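Local coordinates for protein putative polyketide cyclase (Acidithiobacillus ferrooxidans, PDB 3F9S) that probably acts as a polyketide cyclase, as its membership of the SnoaL-like family suggests, at residues P34-L39 / A54-R59; V38-D41 / W46-R49. All coordinates share one frame; numbering follows the deposited sequence.

Contact 1: P34-L39 / A54-R59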
loop_
_atom_site.group_PDB
_atom_site.type_symbol
_atom_site.label_atom_id
_atom_site.label_comp_id
_atom_site.label_asym_id
_atom_site.label_seq_id
_atom_site.Cartn_x
_atom_site.Cartn_y
_atom_site.Cartn_z
ATOM N N PRO A 34 -6.516 -17.799 15.442
ATOM C CA PRO A 34 -5.540 -18.188 16.466
ATOM C C PRO A 34 -4.088 -17.832 16.132
ATOM O O PRO A 34 -3.292 -17.622 17.048
ATOM C CB PRO A 34 -5.733 -19.698 16.574
ATOM C CG PRO A 34 -7.119 -19.908 16.162
ATOM C CD PRO A 34 -7.347 -18.948 15.045
ATOM N N LYS A 35 -3.773 -17.802 14.837
ATOM C CA LYS A 35 -2.455 -17.424 14.327
ATOM C C LYS A 35 -2.663 -16.274 13.353
ATOM O O LYS A 35 -3.470 -16.383 12.437
ATOM C CB LYS A 35 -1.770 -18.594 13.626
ATOM C CG LYS A 35 -1.325 -19.705 14.561
ATOM N N TYR A 36 -1.936 -15.184 13.572
ATOM C CA TYR A 36 -2.033 -14.013 12.750
ATOM C C TYR A 36 -0.618 -13.609 12.371
ATOM O O TYR A 36 0.190 -13.377 13.247
ATOM C CB TYR A 36 -2.715 -12.905 13.519
ATOM C CG TYR A 36 -2.922 -11.669 12.703
ATOM C CD1 TYR A 36 -1.912 -10.713 12.584
ATOM C CD2 TYR A 36 -4.144 -11.415 12.096
ATOM C CE1 TYR A 36 -2.136 -9.536 11.855
ATOM C CE2 TYR A 36 -4.363 -10.283 11.366
ATOM C CZ TYR A 36 -3.355 -9.340 11.252
ATOM O OH TYR A 36 -3.622 -8.207 10.524
ATOM N N THR A 37 -0.360 -13.489 11.078
ATOM C CA THR A 37 0.967 -13.194 10.591
ATOM C C THR A 37 1.025 -11.830 9.979
ATOM O O THR A 37 0.260 -11.530 9.087
ATOM C CB THR A 37 1.398 -14.226 9.548
ATOM O OG1 THR A 37 1.338 -15.510 10.161
ATOM C CG2 THR A 37 2.825 -13.962 9.037
ATOM N N VAL A 38 1.959 -11.014 10.446
ATOM C CA VAL A 38 2.201 -9.714 9.821
ATOM C C VAL A 38 3.121 -10.094 8.655
ATOM O O VAL A 38 4.333 -10.190 8.788
ATOM C CB VAL A 38 2.850 -8.712 10.763
ATOM C CG1 VAL A 38 3.093 -7.401 10.022
ATOM C CG2 VAL A 38 2.003 -8.507 12.030
ATOM N N LEU A 39 2.511 -10.353 7.515
ATOM C CA LEU A 39 3.238 -10.843 6.352
ATOM C C LEU A 39 4.164 -9.777 5.799
ATOM O O LEU A 39 5.259 -10.072 5.397
ATOM C CB LEU A 39 2.274 -11.273 5.263
ATOM C CG LEU A 39 1.355 -12.432 5.641
ATOM C CD1 LEU A 39 0.152 -12.465 4.679
ATOM C CD2 LEU A 39 2.159 -13.726 5.604
ATOM N N ALA A 54 -3.465 -12.704 21.763
ATOM C CA ALA A 54 -2.862 -11.885 22.816
ATOM C C ALA A 54 -1.791 -10.972 22.233
ATOM O O ALA A 54 -1.812 -9.785 22.486
ATOM C CB ALA A 54 -2.262 -12.761 23.901
ATOM N N GLY A 55 -0.894 -11.542 21.424
ATOM C CA GLY A 55 0.186 -10.817 20.750
ATOM C C GLY A 55 -0.371 -9.775 19.807
ATOM O O GLY A 55 0.129 -8.657 19.768
ATOM N N TYR A 56 -1.408 -10.149 19.065
ATOM C CA TYR A 56 -2.118 -9.214 18.193
ATOM C C TYR A 56 -2.616 -8.003 18.992
ATOM O O TYR A 56 -2.412 -6.849 18.591
ATOM C CB TYR A 56 -3.301 -9.901 17.518
ATOM C CG TYR A 56 -3.982 -8.994 16.562
ATOM C CD1 TYR A 56 -4.994 -8.135 16.998
ATOM C CD2 TYR A 56 -3.556 -8.902 15.249
ATOM C CE1 TYR A 56 -5.584 -7.271 16.159
ATOM C CE2 TYR A 56 -4.157 -8.016 14.388
ATOM C CZ TYR A 56 -5.162 -7.214 14.855
ATOM O OH TYR A 56 -5.739 -6.354 13.994
ATOM N N LYS A 57 -3.264 -8.281 20.125
ATOM C CA LYS A 57 -3.815 -7.214 20.961
ATOM C C LYS A 57 -2.712 -6.320 21.502
ATOM O O LYS A 57 -2.900 -5.121 21.572
ATOM C CB LYS A 57 -4.695 -7.776 22.069
ATOM C CG LYS A 57 -6.000 -8.285 21.531
ATOM C CD LYS A 57 -6.989 -8.682 22.602
ATOM C CE LYS A 57 -6.720 -9.983 23.237
ATOM N NZ LYS A 57 -7.915 -10.397 24.066
ATOM N N GLU A 58 -1.556 -6.894 21.843
ATOM C CA GLU A 58 -0.428 -6.087 22.304
ATOM C C GLU A 58 0.033 -5.148 21.211
ATOM O O GLU A 58 0.295 -3.981 21.478
ATOM C CB GLU A 58 0.741 -6.940 22.808
ATOM C CG GLU A 58 0.421 -7.727 24.057
ATOM C CD GLU A 58 -0.006 -6.895 25.242
ATOM O OE1 GLU A 58 0.460 -5.747 25.392
ATOM O OE2 GLU A 58 -0.783 -7.428 26.053
ATOM N N ARG A 59 0.060 -5.629 19.974
ATOM C CA ARG A 59 0.446 -4.780 18.867
ATOM C C ARG A 59 -0.568 -3.662 18.686
ATOM O O ARG A 59 -0.181 -2.521 18.459
ATOM C CB ARG A 59 0.635 -5.599 17.615
ATOM C CG ARG A 59 0.783 -4.797 16.360
ATOM C CD ARG A 59 1.114 -5.714 15.256
ATOM N NE ARG A 59 1.218 -4.970 14.007
ATOM C CZ ARG A 59 0.182 -4.548 13.292
ATOM N NH1 ARG A 59 -1.069 -4.788 13.651
ATOM N NH2 ARG A 59 0.404 -3.884 12.167
HETATM O O HOH W 1 -4.490 -6.033 11.639
#

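Contact 2: V38-D41 / W46-R49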
loop_
_atom_site.group_PDB
_atom_site.type_symbol
_atom_site.label_atom_id
_atom_site.label_comp_id
_atom_site.label_asym_id
_atom_site.label_seq_id
_atom_site.Cartn_x
_atom_site.Cartn_y
_atom_site.Cartn_z
ATOM N N VAL A 38 1.959 -11.014 10.446
ATOM C CA VAL A 38 2.201 -9.714 9.821
ATOM C C VAL A 38 3.121 -10.094 8.655
ATOM O O VAL A 38 4.333 -10.190 8.788
ATOM C CB VAL A 38 2.850 -8.712 10.763
ATOM C CG1 VAL A 38 3.093 -7.401 10.022
ATOM C CG2 VAL A 38 2.003 -8.507 12.030
ATOM N N LEU A 39 2.511 -10.353 7.515
ATOM C CA LEU A 39 3.238 -10.843 6.352
ATOM C C LEU A 39 4.164 -9.777 5.799
ATOM O O LEU A 39 5.259 -10.072 5.397
ATOM C CB LEU A 39 2.274 -11.273 5.263
ATOM C CG LEU A 39 1.355 -12.432 5.641
ATOM C CD1 LEU A 39 0.152 -12.465 4.679
ATOM C CD2 LEU A 39 2.159 -13.726 5.604
ATOM N N HIS A 40 3.690 -8.549 5.774
ATOM C CA HIS A 40 4.478 -7.452 5.272
ATOM C C HIS A 40 3.870 -6.192 5.835
ATOM O O HIS A 40 2.660 -6.006 5.778
ATOM C CB HIS A 40 4.400 -7.456 3.753
ATOM C CG HIS A 40 5.211 -6.390 3.106
ATOM N ND1 HIS A 40 6.566 -6.508 2.903
ATOM C CD2 HIS A 40 4.845 -5.203 2.571
ATOM C CE1 HIS A 40 7.005 -5.424 2.280
ATOM N NE2 HIS A 40 5.986 -4.601 2.101
ATOM N N ASP A 41 4.713 -5.305 6.342
ATOM C CA ASP A 41 4.236 -4.093 6.974
ATOM C C ASP A 41 5.469 -3.273 7.309
ATOM O O ASP A 41 5.971 -3.332 8.445
ATOM C CB ASP A 41 3.443 -4.422 8.242
ATOM C CG ASP A 41 2.538 -3.293 8.681
ATOM O OD1 ASP A 41 2.683 -2.129 8.243
ATOM O OD2 ASP A 41 1.704 -3.613 9.544
ATOM N N TRP A 46 6.491 -5.933 14.465
ATOM C CA TRP A 46 6.007 -7.311 14.355
ATOM C C TRP A 46 6.077 -7.876 12.939
ATOM O O TRP A 46 5.594 -8.985 12.702
ATOM C CB TRP A 46 4.556 -7.392 14.866
ATOM C CG TRP A 46 4.447 -7.075 16.315
ATOM C CD1 TRP A 46 4.483 -7.976 17.327
ATOM C CD2 TRP A 46 4.345 -5.781 16.931
ATOM N NE1 TRP A 46 4.374 -7.346 18.525
ATOM C CE2 TRP A 46 4.292 -5.994 18.321
ATOM C CE3 TRP A 46 4.291 -4.463 16.449
ATOM C CZ2 TRP A 46 4.185 -4.941 19.246
ATOM C CZ3 TRP A 46 4.189 -3.417 17.374
ATOM C CH2 TRP A 46 4.134 -3.672 18.750
ATOM N N GLU A 47 6.654 -7.140 11.990
ATOM C CA GLU A 47 6.734 -7.633 10.626
ATOM C C GLU A 47 7.416 -8.994 10.567
ATOM O O GLU A 47 8.437 -9.217 11.204
ATOM C CB GLU A 47 7.463 -6.674 9.716
ATOM C CG GLU A 47 7.218 -6.991 8.252
ATOM C CD GLU A 47 7.968 -6.059 7.368
ATOM O OE1 GLU A 47 9.127 -5.733 7.694
ATOM O OE2 GLU A 47 7.391 -5.675 6.344
ATOM N N GLY A 48 6.786 -9.909 9.843
ATOM C CA GLY A 48 7.244 -11.260 9.708
ATOM C C GLY A 48 6.847 -12.175 10.844
ATOM O O GLY A 48 7.069 -13.370 10.731
ATOM N N ARG A 49 6.242 -11.652 11.908
ATOM C CA ARG A 49 5.935 -12.463 13.070
ATOM C C ARG A 49 4.557 -13.081 12.981
ATOM O O ARG A 49 3.640 -12.494 12.414
ATOM C CB ARG A 49 6.009 -11.661 14.363
ATOM C CG ARG A 49 7.395 -11.141 14.707
ATOM C CD ARG A 49 7.382 -10.566 16.116
ATOM N NE ARG A 49 7.009 -11.573 17.116
ATOM C CZ ARG A 49 6.614 -11.332 18.371
ATOM N NH1 ARG A 49 6.524 -10.095 18.864
ATOM N NH2 ARG A 49 6.297 -12.363 19.158
#

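Contact 1: P34-L39 / A54-R59
Tyr56 turns one edge of its ring onto a face of Tyr36, an edge-to-face (T-shaped) aromatic pair. The ring planes stand at 72° and the centroids are 4.7 Å apart. The edge that touches is the CD2-CE2 side of Tyr56. Its CE2 lies 3.5 Å from CZ of Tyr36, displaced from the middle of that ring toward the rim. CD2 of Tyr56 comes down over the other part of the same face, 3.6 Å from CD1 of Tyr36. Both tyrosines carry CG anti to the backbone N, with chi1 -177° at Tyr36 and -176° at Tyr56. This sends the two rings into the space between strand and helix, with their hydroxyls at the same end of the pair. One water joins these ends, 2.6 Å from OH of Tyr36 and 2.7 Å from OH of Tyr56. Each phenol has a further partner, His126 ND1 for Tyr36 and Trp20 NE1 for Tyr56. The buried polar ends are therefore tied down, which should limit swinging of the rings.

The second touch is lighter. The extended side chain of Arg59 brings its guanidinium across Val38, and the methyl CG2 of Val38 sits over one face of it, 4.1 Å from NE. The charged end is held elsewhere: NH2 forms salt bridges with Asp41 and Asp44, and NH1 bonds to a bound glycerol, probably from the crystallisation liquor.

In this fold of the NTF2 clan, the contact packs helix 53-66 against strand 36-40, on the side of the curved sheet that the helix covers. Helix 8-21 adds Phe15 and Trp20 beside Tyr56 and Arg59. Strands 122-130 and 107-118 support Tyr36 through Leu123 and Tyr116.

Contact 2: V38-D41 / W46-R49
Val38 is bonded through both its backbone N and O to the 46-49 segment, a type II beta turn that leads into strand 50-51. The N of Val38 gives a hydrogen bond of 3.0 Å to O of Arg49. Its O accepts one of 2.7 Å from N of Gly48, bent to 145° at the hydrogen. The turn closes on itself through Arg49 N and Trp46 O. Gly48 takes a positive phi, which favours glycine at this position of the turn. The loop thus folds back on strand 36-40, and strand 50-51 follows, antiparallel to it and outermost in this chain's sheet.

The side chain of Val38 lies against the turn. Its CB is 3.4 Å from O of Trp46, CG1 rests on CA of Glu47, and CG2 meets CB of Trp46. With CG anti to the backbone N (chi1 -164°) and the chain extended beyond it, Glu47 carries its carboxylate to Asp41, just past the end of the strand. There OE2 accepts a nearly straight bond of 2.7 Å from N of Asp41. The donor uses the anti side of OE2, 28° out of the carboxylate plane. Cut back to an alanine here, the side chain would end at CB, and the amide of Asp41 would probably lose the acceptor that ties it to the turn. Asp41 turns its own carboxylate to His126, Gln128 and Arg59. The His40 ring stacks on Trp127 and bonds through NE2 to Ser111 of the second subunit. OE2 of Glu47 lies over one face of this ring, 3.6 Å from ND1.

Both contacts use strand 36-40 and share Val38, whose side chain packs on Arg59 in contact 1 and on the turn in contact 2. Contact 1 is buried, and side chains from helix and strand build it, with aromatic packing and a bridging water. Contact 2 is partly buried and lies nearer the surface; backbone bonds and one carboxylate hold a loop to the strand. The centres of contact 1 and contact 2 are about 9 Å apart. They meet directly at the salt bridge from Arg59 NH2 to Asp41 OD2, 2.9 Å long, and where CG of Arg59 packs on the Trp46 ring. Helix 53-66 is thus joined to both the strand end and the loop.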